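Local coordinates for glycoside hydrolase family 81 (Clostridium thermocellum, PDB 6FOP), which probably hydrolyses beta-1,3-glucans such as laminarin, serving as a glucanase of the bacterium's cellulosome, at residues A23-T28 with S395-L400; S29-A34 with D105-F110; G475-S480 with N489-S494. One frame throughout, in Å; residues are numbered along the deposited sequence. Where two conformers were deposited one is given.

Contact 1. Residues A23-T28 with S395-L400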
ATOM      1  N   ALA A  23      10.604 -22.504  -6.199  1.00 20.61           N
ATOM      2  CA  ALA A  23      10.220 -22.981  -7.526  1.00 21.61           C
ATOM      3  C   ALA A  23       8.726 -23.268  -7.635  1.00 21.29           C
ATOM      4  O   ALA A  23       8.116 -22.982  -8.667  1.00 22.19           O
ATOM      5  CB  ALA A  23      11.003 -24.236  -7.863  1.00 22.63           C
ATOM      6  N   GLU A  24       8.140 -23.792  -6.549  1.00 21.85           N
ATOM      7  CA  GLU A  24       6.746 -24.248  -6.554  1.00 22.77           C
ATOM      8  C   GLU A  24       5.801 -23.037  -6.455  1.00 20.45           C
ATOM      9  O   GLU A  24       5.912 -22.232  -5.530  1.00 21.27           O
ATOM     10  CB  GLU A  24       6.473 -25.143  -5.339  1.00 26.56           C
ATOM     11  CG  GLU A  24       7.306 -26.415  -5.221  1.00 32.53           C
ATOM     12  CD  GLU A  24       8.796 -26.257  -4.838  1.00 35.22           C
ATOM     13  OE1 GLU A  24       9.262 -25.194  -4.303  1.00 32.21           O
ATOM     14  OE2 GLU A  24       9.512 -27.257  -5.098  1.00 43.89           O
ATOM     15  N   ILE A  25       4.870 -22.927  -7.389  1.00 18.46           N
ATOM     16  CA  ILE A  25       3.822 -21.906  -7.378  1.00 17.65           C
ATOM     17  C   ILE A  25       2.477 -22.604  -7.487  1.00 16.54           C
ATOM     18  O   ILE A  25       2.186 -23.269  -8.486  1.00 18.38           O
ATOM     19  CB  ILE A  25       3.978 -20.866  -8.497  1.00 17.66           C
ATOM     20  CG1 ILE A  25       5.381 -20.246  -8.464  1.00 17.43           C
ATOM     21  CG2 ILE A  25       2.942 -19.749  -8.316  1.00 18.25           C
ATOM     22  CD1 ILE A  25       5.634 -19.182  -9.507  1.00 19.35           C
ATOM     23  N   TYR A  26       1.652 -22.460  -6.446  1.00 17.84           N
ATOM     24  CA  TYR A  26       0.354 -23.124  -6.365  1.00 17.65           C
ATOM     25  C   TYR A  26      -0.665 -22.282  -7.141  1.00 17.56           C
ATOM     26  O   TYR A  26      -1.476 -21.526  -6.596  1.00 17.02           O
ATOM     27  CB  TYR A  26      -0.041 -23.405  -4.894  1.00 18.37           C
ATOM     28  CG  TYR A  26       0.787 -24.499  -4.284  1.00 19.95           C
ATOM     29  CD1 TYR A  26       0.438 -25.842  -4.467  1.00 20.83           C
ATOM     30  CD2 TYR A  26       1.945 -24.206  -3.538  1.00 20.77           C
ATOM     31  CE1 TYR A  26       1.216 -26.857  -3.930  1.00 23.10           C
ATOM     32  CE2 TYR A  26       2.726 -25.222  -2.993  1.00 22.00           C
ATOM     33  CZ  TYR A  26       2.348 -26.547  -3.188  1.00 23.26           C
ATOM     34  OH  TYR A  26       3.100 -27.564  -2.654  1.00 26.60           O
ATOM     35  N   LYS A  27      -0.570 -22.438  -8.464  1.00 17.60           N
ATOM     36  CA  LYS A  27      -1.435 -21.789  -9.423  1.00 17.39           C
ATOM     37  C   LYS A  27      -1.929 -22.848 -10.414  1.00 18.28           C
ATOM     38  O   LYS A  27      -1.306 -23.908 -10.579  1.00 19.81           O
ATOM     39  CB  LYS A  27      -0.721 -20.641 -10.167  1.00 18.32           C
ATOM     40  CG  LYS A  27       0.492 -21.053 -10.983  1.00 20.14           C
ATOM     41  CD  LYS A  27       1.075 -19.860 -11.716  1.00 21.31           C
ATOM     42  CE  LYS A  27       2.481 -20.126 -12.217  1.00 24.59           C
ATOM     43  NZ  LYS A  27       2.489 -21.128 -13.299  1.00 29.08           N
ATOM     44  N   THR A  28      -3.044 -22.539 -11.054  1.00 18.00           N
ATOM     45  CA  THR A  28      -3.542 -23.354 -12.153  1.00 18.73           C
ATOM     46  C   THR A  28      -2.966 -22.877 -13.460  1.00 19.97           C
ATOM     47  O   THR A  28      -2.355 -21.823 -13.533  1.00 21.37           O
ATOM     48  CB  THR A  28      -5.091 -23.296 -12.320  1.00 17.61           C
ATOM     49  OG1 THR A  28      -5.432 -22.016 -12.875  1.00 19.52           O
ATOM     50  CG2 THR A  28      -5.806 -23.505 -10.987  1.00 19.12           C
ATOM     51  N   SER A 395      11.958 -15.402 -13.921  1.00 19.91           N
ATOM     52  CA  SER A 395      10.873 -15.614 -14.891  1.00 20.48           C
ATOM     53  C   SER A 395       9.883 -16.694 -14.453  1.00 21.23           C
ATOM     54  O   SER A 395       8.984 -17.047 -15.201  1.00 26.85           O
ATOM     55  CB  SER A 395      11.440 -15.973 -16.252  1.00 22.96           C
ATOM     56  OG  SER A 395      12.176 -17.175 -16.150  1.00 25.53           O
ATOM     57  N   ASN A 396      10.082 -17.264 -13.275  1.00 19.32           N
ATOM     58  CA  ASN A 396       9.097 -18.177 -12.678  1.00 18.69           C
ATOM     59  C   ASN A 396       7.942 -17.357 -12.096  1.00 19.10           C
ATOM     60  O   ASN A 396       6.791 -17.524 -12.464  1.00 20.89           O
ATOM     61  CB  ASN A 396       9.825 -19.022 -11.626  1.00 20.14           C
ATOM     62  CG  ASN A 396       8.955 -20.090 -11.018  1.00 20.05           C
ATOM     63  OD1 ASN A 396       8.121 -20.697 -11.700  1.00 23.28           O
ATOM     64  ND2 ASN A 396       9.152 -20.338  -9.727  1.00 21.27           N
ATOM     65  N   TRP A 397       8.292 -16.433 -11.198  1.00 17.85           N
ATOM     66  CA  TRP A 397       7.334 -15.493 -10.624  1.00 17.86           C
ATOM     67  C   TRP A 397       7.123 -14.254 -11.503  1.00 17.27           C
ATOM     68  O   TRP A 397       6.009 -13.731 -11.593  1.00 16.44           O
ATOM     69  CB  TRP A 397       7.766 -15.058  -9.212  1.00 17.52           C
ATOM     70  CG  TRP A 397       7.672 -16.174  -8.207  1.00 16.88           C
ATOM     71  CD1 TRP A 397       8.588 -17.179  -8.008  1.00 18.04           C
ATOM     72  CD2 TRP A 397       6.593 -16.439  -7.307  1.00 16.43           C
ATOM     73  NE1 TRP A 397       8.158 -18.030  -7.023  1.00 18.25           N
ATOM     74  CE2 TRP A 397       6.930 -17.610  -6.584  1.00 16.16           C
ATOM     75  CE3 TRP A 397       5.379 -15.811  -7.044  1.00 16.46           C
ATOM     76  CZ2 TRP A 397       6.098 -18.144  -5.593  1.00 17.36           C
ATOM     77  CZ3 TRP A 397       4.554 -16.342  -6.074  1.00 18.26           C
ATOM     78  CH2 TRP A 397       4.914 -17.496  -5.361  1.00 17.51           C
ATOM     79  N   GLY A 398       8.202 -13.751 -12.101  1.00 16.82           N
ATOM     80  CA  GLY A 398       8.147 -12.485 -12.863  1.00 17.31           C
ATOM     81  C   GLY A 398       8.411 -11.296 -11.950  1.00 16.24           C
ATOM     82  O   GLY A 398       7.484 -10.578 -11.527  1.00 16.06           O
ATOM     83  N   THR A 399       9.688 -11.099 -11.647  1.00 15.77           N
ATOM     84  CA  THR A 399      10.125 -10.056 -10.715  1.00 15.63           C
ATOM     85  C   THR A 399      11.577  -9.729 -10.965  1.00 15.97           C
ATOM     86  O   THR A 399      12.357 -10.614 -11.336  1.00 16.69           O
ATOM     87  CB  THR A 399       9.868 -10.471  -9.225  1.00 16.28           C
ATOM     88  OG1 THR A 399      10.273  -9.415  -8.336  1.00 16.05           O
ATOM     89  CG2 THR A 399      10.617 -11.718  -8.848  1.00 17.13           C
ATOM     90  N   LEU A 400      11.930  -8.468 -10.723  1.00 15.61           N
ATOM     91  CA  LEU A 400      13.322  -8.011 -10.747  1.00 16.73           C
ATOM     92  C   LEU A 400      13.865  -7.950  -9.325  1.00 16.32           C
ATOM     93  O   LEU A 400      13.280  -7.263  -8.485  1.00 16.41           O
ATOM     94  CB  LEU A 400      13.367  -6.622 -11.383  1.00 20.12           C
ATOM     95  CG  LEU A 400      14.646  -6.209 -12.045  1.00 22.99           C
ATOM     96  CD1 LEU A 400      14.914  -7.029 -13.332  1.00 21.32           C
ATOM     97  CD2 LEU A 400      14.628  -4.702 -12.307  1.00 25.56           C
TER

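Contact 2. Residues S29-A34 with D105-F110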
ATOM      1  N   SER A  29      -3.225 -23.634 -14.522  1.00 22.58           N
ATOM      2  CA  SER A  29      -2.799 -23.238 -15.864  1.00 24.03           C
ATOM      3  C   SER A  29      -3.509 -21.980 -16.387  1.00 23.29           C
ATOM      4  O   SER A  29      -3.078 -21.404 -17.372  1.00 25.77           O
ATOM      5  CB  SER A  29      -3.001 -24.390 -16.852  1.00 27.60           C
ATOM      6  OG  SER A  29      -4.358 -24.775 -16.887  1.00 31.53           O
ATOM      7  N   ASN A  30      -4.599 -21.561 -15.749  1.00 21.61           N
ATOM      8  CA  ASN A  30      -5.272 -20.338 -16.160  1.00 23.60           C
ATOM      9  C   ASN A  30      -4.591 -19.054 -15.695  1.00 22.75           C
ATOM     10  O   ASN A  30      -4.905 -17.997 -16.221  1.00 23.90           O
ATOM     11  CB  ASN A  30      -6.735 -20.356 -15.716  1.00 24.76           C
ATOM     12  CG  ASN A  30      -7.517 -21.470 -16.392  1.00 29.12           C
ATOM     13  OD1 ASN A  30      -7.432 -21.647 -17.617  1.00 32.50           O
ATOM     14  ND2 ASN A  30      -8.293 -22.216 -15.607  1.00 32.46           N
ATOM     15  N   LEU A  31      -3.717 -19.137 -14.697  1.00 20.50           N
ATOM     16  CA  LEU A  31      -3.040 -17.945 -14.179  1.00 20.02           C
ATOM     17  C   LEU A  31      -1.757 -17.767 -14.990  1.00 20.57           C
ATOM     18  O   LEU A  31      -0.765 -18.452 -14.755  1.00 22.44           O
ATOM     19  CB  LEU A  31      -2.767 -18.074 -12.680  1.00 19.82           C
ATOM     20  CG  LEU A  31      -2.331 -16.775 -11.998  1.00 19.24           C
ATOM     21  CD1 LEU A  31      -3.526 -15.864 -11.807  1.00 21.47           C
ATOM     22  CD2 LEU A  31      -1.655 -17.034 -10.671  1.00 21.14           C
ATOM     23  N   GLN A  32      -1.794 -16.852 -15.952  1.00 22.50           N
ATOM     24  CA  GLN A  32      -0.715 -16.667 -16.924  1.00 24.05           C
ATOM     25  C   GLN A  32       0.002 -15.342 -16.696  1.00 24.17           C
ATOM     26  O   GLN A  32      -0.551 -14.416 -16.128  1.00 24.72           O
ATOM     27  CB  GLN A  32      -1.280 -16.708 -18.342  1.00 28.48           C
ATOM     28  CG  GLN A  32      -1.983 -18.018 -18.708  1.00 31.94           C
ATOM     29  CD  GLN A  32      -2.428 -18.051 -20.150  1.00 41.25           C
ATOM     30  OE1 GLN A  32      -3.307 -17.286 -20.571  1.00 49.95           O
ATOM     31  NE2 GLN A  32      -1.825 -18.935 -20.922  1.00 49.90           N
ATOM     32  N   GLY A  33       1.226 -15.266 -17.204  1.00 22.75           N
ATOM     33  CA  GLY A  33       2.079 -14.117 -16.998  1.00 22.26           C
ATOM     34  C   GLY A  33       2.612 -14.025 -15.586  1.00 20.69           C
ATOM     35  O   GLY A  33       2.481 -14.937 -14.772  1.00 20.81           O
ATOM     36  N   ALA A  34       3.204 -12.891 -15.276  1.00 17.92           N
ATOM     37  CA  ALA A  34       3.801 -12.716 -13.966  1.00 16.97           C
ATOM     38  C   ALA A  34       2.764 -12.883 -12.850  1.00 15.88           C
ATOM     39  O   ALA A  34       1.615 -12.436 -12.979  1.00 17.01           O
ATOM     40  CB  ALA A  34       4.482 -11.376 -13.883  1.00 17.41           C
ATOM     41  N   ASP A 105      -6.332 -19.449  -9.459  1.00 15.78           N
ATOM     42  CA  ASP A 105      -6.775 -19.548 -10.850  1.00 15.54           C
ATOM     43  C   ASP A 105      -6.870 -18.189 -11.559  1.00 15.38           C
ATOM     44  O   ASP A 105      -6.581 -18.082 -12.763  1.00 17.18           O
ATOM     45  CB  ASP A 105      -8.139 -20.268 -10.871  1.00 16.82           C
ATOM     46  CG  ASP A 105      -8.592 -20.640 -12.262  1.00 19.47           C
ATOM     47  OD1 ASP A 105      -8.012 -21.563 -12.857  1.00 21.76           O
ATOM     48  OD2 ASP A 105      -9.549 -20.009 -12.736  1.00 23.95           O
ATOM     49  N   LYS A 106      -7.278 -17.167 -10.806  0.51 15.14           N
ATOM     50  CA  LYS A 106      -7.466 -15.805 -11.315  0.51 14.98           C
ATOM     51  C   LYS A 106      -7.299 -14.844 -10.136  0.51 14.30           C
ATOM     52  O   LYS A 106      -7.866 -15.063  -9.066  0.51 14.91           O
ATOM     53  CB  LYS A 106      -8.850 -15.642 -11.958  0.51 16.40           C
ATOM     54  CG  LYS A 106      -9.117 -14.298 -12.615  0.51 17.92           C
ATOM     55  CD  LYS A 106     -10.438 -14.230 -13.382  0.51 19.94           C
ATOM     56  CE  LYS A 106     -10.642 -12.861 -14.041  0.51 22.52           C
ATOM     57  NZ  LYS A 106     -11.920 -12.688 -14.792  0.51 24.41           N
ATOM     58  N   ILE A 107      -6.517 -13.780 -10.333  1.00 14.69           N
ATOM     59  CA  ILE A 107      -6.343 -12.738  -9.319  1.00 14.85           C
ATOM     60  C   ILE A 107      -6.660 -11.429 -10.000  1.00 14.47           C
ATOM     61  O   ILE A 107      -6.021 -11.061 -10.995  1.00 16.47           O
ATOM     62  CB  ILE A 107      -4.946 -12.741  -8.698  1.00 15.12           C
ATOM     63  CG1 ILE A 107      -4.667 -14.073  -7.991  1.00 16.04           C
ATOM     64  CG2 ILE A 107      -4.836 -11.580  -7.716  1.00 15.22           C
ATOM     65  CD1 ILE A 107      -3.220 -14.274  -7.556  1.00 16.77           C
ATOM     66  N   SER A 108      -7.679 -10.748  -9.503  1.00 13.60           N
ATOM     67  CA  SER A 108      -8.036  -9.424  -9.998  1.00 14.42           C
ATOM     68  C   SER A 108      -7.692  -8.351  -8.956  1.00 13.46           C
ATOM     69  O   SER A 108      -6.964  -8.624  -7.991  1.00 15.63           O
ATOM     70  CB  SER A 108      -9.496  -9.398 -10.466  1.00 14.57           C
ATOM     71  OG  SER A 108     -10.357  -9.742  -9.411  1.00 14.46           O
ATOM     72  N   ASP A 109      -8.215  -7.142  -9.117  1.00 12.60           N
ATOM     73  CA  ASP A 109      -7.685  -6.046  -8.298  1.00 13.19           C
ATOM     74  C   ASP A 109      -8.110  -6.116  -6.846  1.00 13.06           C
ATOM     75  O   ASP A 109      -7.436  -5.558  -5.986  1.00 14.08           O
ATOM     76  CB  ASP A 109      -8.063  -4.690  -8.920  1.00 13.18           C
ATOM     77  CG  ASP A 109      -7.343  -4.414 -10.268  1.00 14.81           C
ATOM     78  OD1 ASP A 109      -6.493  -5.199 -10.704  1.00 19.44           O
ATOM     79  OD2 ASP A 109      -7.661  -3.400 -10.869  1.00 16.00           O
ATOM     80  N   PHE A 110      -9.235  -6.784  -6.564  1.00 12.61           N
ATOM     81  CA  PHE A 110      -9.685  -7.016  -5.192  1.00 13.31           C
ATOM     82  C   PHE A 110     -10.467  -8.319  -5.023  1.00 12.80           C
ATOM     83  O   PHE A 110     -11.301  -8.441  -4.113  1.00 13.61           O
ATOM     84  CB  PHE A 110     -10.419  -5.787  -4.591  1.00 13.76           C
ATOM     85  CG  PHE A 110     -11.425  -5.093  -5.471  1.00 13.29           C
ATOM     86  CD1 PHE A 110     -11.014  -4.129  -6.414  1.00 14.43           C
ATOM     87  CD2 PHE A 110     -12.790  -5.254  -5.254  1.00 13.63           C
ATOM     88  CE1 PHE A 110     -11.936  -3.430  -7.157  1.00 14.93           C
ATOM     89  CE2 PHE A 110     -13.719  -4.548  -6.012  1.00 14.29           C
ATOM     90  CZ  PHE A 110     -13.288  -3.660  -6.988  1.00 14.59           C
TER
HETATM   91  O   HOH W   1      -6.176 -15.749 -14.601  1.00 28.04           O

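Contact 3. Residues G475-S480 with N489-S494. Unlike the reference sequence in segment 489-494: Ala492 (reference Glu).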
ATOM      1  N   GLY A 475      -6.078   0.432   0.024  1.00 11.94           N
ATOM      2  CA  GLY A 475      -5.494   1.751  -0.186  1.00 12.13           C
ATOM      3  C   GLY A 475      -4.095   1.952   0.331  1.00 11.18           C
ATOM      4  O   GLY A 475      -3.676   3.095   0.499  1.00 12.89           O
ATOM      5  N   HIS A 476      -3.377   0.866   0.606  1.00 11.52           N
ATOM      6  CA  HIS A 476      -2.017   0.966   1.074  1.00 11.72           C
ATOM      7  C   HIS A 476      -1.225  -0.207   0.537  1.00 11.29           C
ATOM      8  O   HIS A 476      -1.812  -1.143  -0.048  1.00 11.82           O
ATOM      9  CB  HIS A 476      -1.942   1.010   2.611  1.00 12.18           C
ATOM     10  CG  HIS A 476      -2.394  -0.259   3.252  1.00 11.78           C
ATOM     11  ND1 HIS A 476      -1.572  -1.362   3.379  1.00 11.62           N
ATOM     12  CD2 HIS A 476      -3.615  -0.634   3.702  1.00 12.11           C
ATOM     13  CE1 HIS A 476      -2.282  -2.368   3.870  1.00 12.10           C
ATOM     14  NE2 HIS A 476      -3.507  -1.939   4.104  1.00 12.94           N
ATOM     15  N   SER A 477       0.061  -0.231   0.816  1.00 11.34           N
ATOM     16  CA  SER A 477       0.944  -1.261   0.378  1.00 11.54           C
ATOM     17  C   SER A 477       1.164  -2.375   1.381  1.00 11.72           C
ATOM     18  O   SER A 477       0.833  -2.239   2.581  1.00 12.06           O
ATOM     19  CB  SER A 477       2.249  -0.633  -0.078  1.00 11.92           C
ATOM     20  OG  SER A 477       2.028   0.290  -1.123  1.00 13.01           O
ATOM     21  N   TRP A 478       1.736  -3.467   0.879  1.00 12.43           N
ATOM     22  CA  TRP A 478       2.035  -4.636   1.672  1.00 11.93           C
ATOM     23  C   TRP A 478       3.499  -5.038   1.490  1.00 12.13           C
ATOM     24  O   TRP A 478       4.035  -5.058   0.364  1.00 13.18           O
ATOM     25  CB  TRP A 478       1.176  -5.811   1.259  1.00 12.38           C
ATOM     26  CG  TRP A 478      -0.290  -5.725   1.571  1.00 12.43           C
ATOM     27  CD1 TRP A 478      -1.301  -5.777   0.658  1.00 12.45           C
ATOM     28  CD2 TRP A 478      -0.925  -5.691   2.852  1.00 12.07           C
ATOM     29  NE1 TRP A 478      -2.523  -5.744   1.274  1.00 12.66           N
ATOM     30  CE2 TRP A 478      -2.326  -5.698   2.621  1.00 12.62           C
ATOM     31  CE3 TRP A 478      -0.469  -5.599   4.170  1.00 12.71           C
ATOM     32  CZ2 TRP A 478      -3.244  -5.716   3.647  1.00 12.81           C
ATOM     33  CZ3 TRP A 478      -1.389  -5.619   5.196  1.00 13.62           C
ATOM     34  CH2 TRP A 478      -2.773  -5.648   4.919  1.00 13.66           C
ATOM     35  N   ALA A 479       4.125  -5.365   2.613  1.00 12.55           N
ATOM     36  CA  ALA A 479       5.545  -5.690   2.641  1.00 13.22           C
ATOM     37  C   ALA A 479       5.883  -7.131   2.330  1.00 13.61           C
ATOM     38  O   ALA A 479       6.890  -7.395   1.671  1.00 13.51           O
ATOM     39  CB  ALA A 479       6.141  -5.298   3.974  1.00 13.97           C
ATOM     40  N   SER A 480       5.063  -8.084   2.808  1.00 13.34           N
ATOM     41  CA  SER A 480       5.428  -9.508   2.682  1.00 13.38           C
ATOM     42  C   SER A 480       5.098 -10.013   1.289  1.00 12.91           C
ATOM     43  O   SER A 480       3.981  -9.841   0.829  1.00 13.79           O
ATOM     44  CB  SER A 480       4.668 -10.338   3.711  1.00 13.79           C
ATOM     45  OG  SER A 480       4.980 -11.711   3.602  1.00 14.39           O
ATOM     46  N   ASN A 489      -0.893 -10.504   5.712  1.00 13.01           N
ATOM     47  CA  ASN A 489       0.184  -9.614   5.259  1.00 12.82           C
ATOM     48  C   ASN A 489       0.349  -8.493   6.278  1.00 13.15           C
ATOM     49  O   ASN A 489      -0.462  -8.350   7.191  1.00 13.50           O
ATOM     50  CB  ASN A 489      -0.070  -9.151   3.823  1.00 12.98           C
ATOM     51  CG  ASN A 489       1.224  -8.981   3.036  1.00 13.23           C
ATOM     52  OD1 ASN A 489       2.181  -8.366   3.529  1.00 13.38           O
ATOM     53  ND2 ASN A 489       1.278  -9.492   1.828  1.00 13.14           N
ATOM     54  N   ASN A 490       1.423  -7.705   6.111  1.00 13.60           N
ATOM     55  CA  ASN A 490       1.726  -6.615   7.012  1.00 13.36           C
ATOM     56  C   ASN A 490       2.380  -5.486   6.247  1.00 13.39           C
ATOM     57  O   ASN A 490       2.982  -5.695   5.215  1.00 12.92           O
ATOM     58  CB  ASN A 490       2.648  -7.040   8.162  1.00 14.35           C
ATOM     59  CG  ASN A 490       4.054  -7.273   7.701  1.00 14.95           C
ATOM     60  OD1 ASN A 490       4.859  -6.306   7.620  1.00 16.53           O
ATOM     61  ND2 ASN A 490       4.400  -8.520   7.401  1.00 15.69           N
ATOM     62  N   GLN A 491       2.277  -4.290   6.819  1.00 12.63           N
ATOM     63  CA  GLN A 491       3.183  -3.203   6.454  1.00 12.29           C
ATOM     64  C   GLN A 491       3.491  -2.418   7.744  1.00 12.56           C
ATOM     65  O   GLN A 491       2.566  -2.020   8.463  1.00 12.97           O
ATOM     66  CB  GLN A 491       2.658  -2.267   5.352  1.00 13.01           C
ATOM     67  CG  GLN A 491       3.634  -1.119   5.056  1.00 12.55           C
ATOM     68  CD  GLN A 491       3.299  -0.383   3.793  1.00 12.49           C
ATOM     69  OE1 GLN A 491       3.867  -0.687   2.726  1.00 13.55           O
ATOM     70  NE2 GLN A 491       2.370   0.571   3.875  1.00 12.61           N
ATOM     71  N   ALA A 492       4.784  -2.183   7.982  1.00 12.20           N
ATOM     72  CA  ALA A 492       5.238  -1.317   9.094  1.00 12.41           C
ATOM     73  C   ALA A 492       5.411   0.115   8.546  1.00 12.01           C
ATOM     74  O   ALA A 492       4.548   0.961   8.757  1.00 12.82           O
ATOM     75  CB  ALA A 492       6.478  -1.901   9.745  1.00 13.73           C
ATOM     76  N   SER A 493       6.461   0.350   7.760  1.00 12.53           N
ATOM     77  CA  SER A 493       6.751   1.695   7.291  1.00 12.67           C
ATOM     78  C   SER A 493       5.907   2.125   6.087  1.00 12.06           C
ATOM     79  O   SER A 493       6.277   1.905   4.916  1.00 13.56           O
ATOM     80  CB  SER A 493       8.225   1.848   6.938  1.00 13.35           C
ATOM     81  OG  SER A 493       8.470   3.213   6.521  1.00 12.93           O
ATOM     82  N   SER A 494       4.792   2.806   6.360  1.00 11.79           N
ATOM     83  CA  SER A 494       4.027   3.433   5.283  1.00 11.92           C
ATOM     84  C   SER A 494       4.820   4.551   4.589  1.00 11.99           C
ATOM     85  O   SER A 494       4.618   4.830   3.418  1.00 12.18           O
ATOM     86  CB  SER A 494       2.676   3.976   5.770  1.00 12.22           C
ATOM     87  OG  SER A 494       2.840   5.036   6.697  1.00 12.62           O
TER

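Contact 1. Residues A23-T28 with S395-L400
Asn396 ND2 donates a hydrogen bond of 3.0 Å to the backbone oxygen Ala23 O. The N-H points fairly well at the oxygen (156°), yet the amide nitrogen comes in from above the carbonyl plane rather than along a lone pair. The side chain of Asn396 gets there because CG stands anti to the backbone N (chi1 -175°), which swings the amide over to the other loop. Its second branch is turned to a hydrocarbon: Asn396 OD1 lies 3.6 Å from Ile25 CD1, a van der Waals contact.

Ile25 makes the apolar half of the contact. Its methyl CD1 sits over the face of the Trp397 indole, 3.5 Å from the centroid of the five-membered ring and only 9° off the ring normal, a well-formed CH-pi contact. Ile25 CG1, anti to the carbonyl carbon, also lies against the indole, 3.6 Å from Trp397 CE2, and two carbons of one slender branch share the ring surface. Isoleucine suits the place because this arm can lie along a flat ring; tryptophan suits it because the indole offers a broad face and still has an N-H at its rim. That N-H, Trp397 NE1, is bonded to Gln22 O, just ahead of Ala23, and the indole also stacks with Trp46.

Gly398 and Thr399 face Asp394 in a G1 beta bulge of the hairpin formed by strands 390-394 and 399-403, and the positive phi of Gly398 fits glycine there. The turn of this hairpin thus presents Asn396 and Trp397 together to the N-terminal loop. One hydrogen bond, off the lone-pair direction, ties Ala23 O to the hairpin, while close dispersion contact holds Ile25, a combination that sets the course of an otherwise irregular chain at the protein surface.

Contact 2. Residues S29-A34 with D105-F110
A classic beta bulge, in which Asp105 and Lys106 both face Asp113, marks the edge strand 103-107 where it meets Asn30 and Leu31 of the N-terminal loop. The polar link is Asn30 ND2 to Asp105 OD1, 2.8 Å long and nearly straight at 167°. The oxygen is approached on its syn lone pair and lies in the plane of the Asn30 amide, although amide and carboxylate planes stand almost perpendicular, 89° apart. With CG anti to the backbone N (chi1 -170°), Asp105 turns its carboxylate back toward the loop even though its CB sets out away from it.

An aspartate suits this place because its two oxygens serve several donors: OD1 also takes a hydrogen bond from Thr28 OG1, and OD2 forms a salt bridge with Lys124. These partners probably favour the ionised carboxylate. Asparagine fits opposite because it can supply an N-H without adding charge.

The backbones come close without bonding directly. A water bridges them instead, donating to Asn30 O and to Asp105 O, each at 3.0 Å, which joins the two carbonyl oxygens through one molecule. Beyond it, Leu31 lays CD1 against the strand, 4.0 Å from Lys106 CA and 3.9 Å from Ile107 N, and reaches Ile107 CG1 more loosely at 4.4 Å.

Strand 103-107 is the outermost member of an eight-stranded antiparallel sheet. On its inner side it pairs with strand 111-118, where Asp105 and Lys106 make backbone bonds with Asp113 and Ile107 touches Val112. Loop 29-34 runs beside it, and helix 43-46 completes the apolar corner, its Leu45 touching both Leu31 and Ile107.

Contact 3. Residues G475-S480 with N489-S494
His476 comes nearest to Gln491 at its ring, but its firmer bond is to the next residue: ND1 donates to Ser477 O at 2.7 Å. Together with the bond of NE2 to Glu474 OE1, this holds the imidazole with CE1 over one face of the Trp478 indole. Ser477 follows with CB only 3.2 Å from Gln491 OE1. The amide of Gln491 reaches past it on an extended chain, OE1 accepting from His417 NE2 and NE2 donating to Glu527, the same carboxylate that binds Ser477 OG.

Trp478 is sandwiched. Opposite His476, Asn489 CB lies over the other face, 3.9 Å from the centroid of the six-membered ring in a CH-pi contact, while Trp478 NE1 is bonded to Asp471. The aromatic plate suits a buried site with a neighbour on each face.

Ala479, small enough to let the backbones close in, donates its N to Asn490 O at 2.9 Å, nearly straight at 166°. Strand 490-491 edges a four-stranded antiparallel sheet beside 554-556 and leads into the engineered Ala492. At Ser480 the Asn489 amide takes over. Its OD1 accepts from Ser480 N at 3.0 Å, on a lone pair and in the carbonyl plane, and also from Asn490 N at 2.8 Å; its ND2 donates to Ser480 O at 2.9 Å and to Ser39 O.

Asparagine is apt here because one short side chain presents an acceptor and a donor side by side to the N-H and C=O of Ser480. In this buried core of the C-terminal family domain, that amide meets the Ser480 backbone alongside the backbone bond at Ala479, which leaves Asn489 little rotational freedom.

From the N terminus, the long loop between strand 8-11 and helix 43-46 supplies the first segments of contacts 1 and 2 in direct succession. Contact 2 closes the shorter loop, out to the edge strand of the eight-stranded sheet, and lies wholly within the much longer loop that contact 1 closes by reaching the 390-403 hairpin. The two touch through the Thr28 hydroxyl and the Asp105 carboxylate, and Ala34 CB packs against the backbone oxygens of Trp397 and Gly398. The loop thus joins the N-terminal sheet to the C-terminal family domain. Contact 3 comes later in series, a short closure deep in that domain, with its centre about 21 Å from either of the others.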